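Local coordinates for L-hydantoinase (Arthrobacter aurescens, PDB 1GKR), which hydrolyses the cyclic amide ring of hydantoins, preferring aryl over alkyl derivatives, as a homotetrameric enzyme with two zinc ions per subunit, at residues V181-N186 / K283-V288. Sequence-based numbering, arbitrary orientation.
Sequences VVHAEN and KVAPPV. With ZN (zinc ion), chain E.
The imidazole of His183 and the carboxylate of Glu185 pack against Ala285 and Pro286. CG of His183 lies anti to the backbone N (chi1 175°), which carries the ring out from the chain and sets CE1 beside Ala285 O, 3.2 Å away, an approach oblique to the ring. One nitrogen of that ring, ND1, binds zinc at 2.0 Å; the other, NE2, donates to Glu185 OE1 over 2.8 Å. This bond is nearly straight, lies in the imidazole plane and uses the anti lone pair of OE1; with the zinc on ND1, this second-shell carboxylate helps to fix the ring's rotation and would probably polarise the imidazole. The setting is the binuclear zinc centre of the amidohydrolase TIM barrel: the segment carrying His183 lies on strand 179-182, and His183 shares its zinc with His239 and the carbamate of Lys147. Beyond the histidine, Glu185 OE1 rests 3.9 Å from Ala285 CB, while the side chain of Glu185 runs obliquely across that of Pro286, its CD 4.1 Å from Pro286 CG; a cis peptide precedes this proline. Gln212 and Gln216 hydrogen-bond to Glu185 OE2. Were Glu185 shortened to an alanine, His183 NE2 would probably lose its acceptor, both glutamines their shared partner, and a gap would be likely to open beside Pro286.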
loop_
_atom_site.group_PDB
_atom_site.type_symbol
_atom_site.label_atom_id
_atom_site.label_comp_id
_atom_site.label_asym_id
_atom_site.label_seq_id
_atom_site.Cartn_x
_atom_site.Cartn_y
_atom_site.Cartn_z
ATOM N N VAL A 181 -0.594 25.030 10.355
ATOM C CA VAL A 181 -1.862 24.369 10.108
ATOM C C VAL A 181 -2.299 24.948 8.777
ATOM O O VAL A 181 -1.974 26.092 8.470
ATOM C CB VAL A 181 -2.911 24.683 11.219
ATOM C CG1 VAL A 181 -2.338 24.362 12.566
ATOM C CG2 VAL A 181 -3.337 26.129 11.180
ATOM N N VAL A 182 -3.008 24.176 7.967
ATOM C CA VAL A 182 -3.443 24.694 6.676
ATOM C C VAL A 182 -4.885 24.334 6.402
ATOM O O VAL A 182 -5.423 23.393 6.980
ATOM C CB VAL A 182 -2.608 24.121 5.493
ATOM C CG1 VAL A 182 -1.149 24.215 5.785
ATOM C CG2 VAL A 182 -2.983 22.701 5.239
ATOM N N HIS A 183 -5.503 25.112 5.523
ATOM C CA HIS A 183 -6.865 24.859 5.082
ATOM C C HIS A 183 -6.576 24.187 3.741
ATOM O O HIS A 183 -6.099 24.834 2.801
ATOM C CB HIS A 183 -7.622 26.172 4.864
ATOM C CG HIS A 183 -8.993 25.987 4.290
ATOM N ND1 HIS A 183 -10.141 26.340 4.972
ATOM C CD2 HIS A 183 -9.401 25.474 3.101
ATOM C CE1 HIS A 183 -11.196 26.052 4.230
ATOM N NE2 HIS A 183 -10.775 25.523 3.090
ATOM N N ALA A 184 -6.834 22.891 3.641
ATOM C CA ALA A 184 -6.514 22.214 2.397
ATOM C C ALA A 184 -7.628 21.957 1.408
ATOM O O ALA A 184 -8.419 21.033 1.574
ATOM C CB ALA A 184 -5.790 20.906 2.692
ATOM N N GLU A 185 -7.675 22.785 0.371
ATOM C CA GLU A 185 -8.630 22.619 -0.722
ATOM C C GLU A 185 -7.933 23.112 -1.969
ATOM O O GLU A 185 -6.914 23.785 -1.882
ATOM C CB GLU A 185 -9.914 23.405 -0.488
ATOM C CG GLU A 185 -10.792 22.792 0.583
ATOM C CD GLU A 185 -12.196 23.327 0.551
ATOM O OE1 GLU A 185 -12.453 24.392 1.160
ATOM O OE2 GLU A 185 -13.035 22.678 -0.105
ATOM N N ASN A 186 -8.451 22.760 -3.135
ATOM C CA ASN A 186 -7.823 23.216 -4.363
ATOM C C ASN A 186 -8.600 24.422 -4.894
ATOM O O ASN A 186 -9.688 24.289 -5.455
ATOM C CB ASN A 186 -7.797 22.101 -5.401
ATOM C CG ASN A 186 -6.919 22.446 -6.567
ATOM O OD1 ASN A 186 -7.110 23.476 -7.210
ATOM N ND2 ASN A 186 -5.935 21.602 -6.842
ATOM N N LYS A 283 -23.574 26.102 5.864
ATOM C CA LYS A 283 -22.604 26.307 4.801
ATOM C C LYS A 283 -21.262 26.634 5.407
ATOM O O LYS A 283 -21.066 27.717 5.963
ATOM C CB LYS A 283 -23.017 27.444 3.881
ATOM C CG LYS A 283 -22.086 27.574 2.706
ATOM C CD LYS A 283 -22.498 28.696 1.793
ATOM C CE LYS A 283 -21.464 28.917 0.717
ATOM N NZ LYS A 283 -21.811 30.100 -0.093
ATOM N N VAL A 284 -20.332 25.698 5.288
ATOM C CA VAL A 284 -19.011 25.885 5.849
ATOM C C VAL A 284 -17.987 25.348 4.831
ATOM O O VAL A 284 -18.371 24.720 3.844
ATOM C CB VAL A 284 -18.968 25.152 7.212
ATOM C CG1 VAL A 284 -18.706 23.698 7.005
ATOM C CG2 VAL A 284 -17.968 25.806 8.138
ATOM N N ALA A 285 -16.699 25.613 5.024
ATOM C CA ALA A 285 -15.697 25.118 4.067
ATOM C C ALA A 285 -14.538 24.489 4.789
ATOM O O ALA A 285 -13.918 25.136 5.637
ATOM C CB ALA A 285 -15.183 26.234 3.213
ATOM N N PRO A 286 -14.216 23.227 4.460
ATOM C CA PRO A 286 -14.856 22.354 3.467
ATOM C C PRO A 286 -16.305 22.057 3.817
ATOM O O PRO A 286 -16.702 22.135 4.977
ATOM C CB PRO A 286 -14.031 21.073 3.529
ATOM C CG PRO A 286 -12.772 21.489 4.137
ATOM C CD PRO A 286 -13.171 22.492 5.170
ATOM N N PRO A 287 -17.104 21.667 2.815
ATOM C CA PRO A 287 -18.523 21.348 2.991
ATOM C C PRO A 287 -18.761 20.158 3.911
ATOM O O PRO A 287 -17.902 19.274 4.047
ATOM C CB PRO A 287 -18.985 21.033 1.571
ATOM C CG PRO A 287 -18.009 21.755 0.704
ATOM C CD PRO A 287 -16.711 21.516 1.404
ATOM N N VAL A 288 -19.926 20.144 4.550
ATOM C CA VAL A 288 -20.303 19.026 5.398
ATOM C C VAL A 288 -20.576 17.929 4.383
ATOM O O VAL A 288 -21.106 18.194 3.304
ATOM C CB VAL A 288 -21.571 19.329 6.183
ATOM C CG1 VAL A 288 -22.085 18.076 6.852
ATOM C CG2 VAL A 288 -21.273 20.381 7.222
HETATM ZN ZN ZN E . -10.701 26.940 6.849
#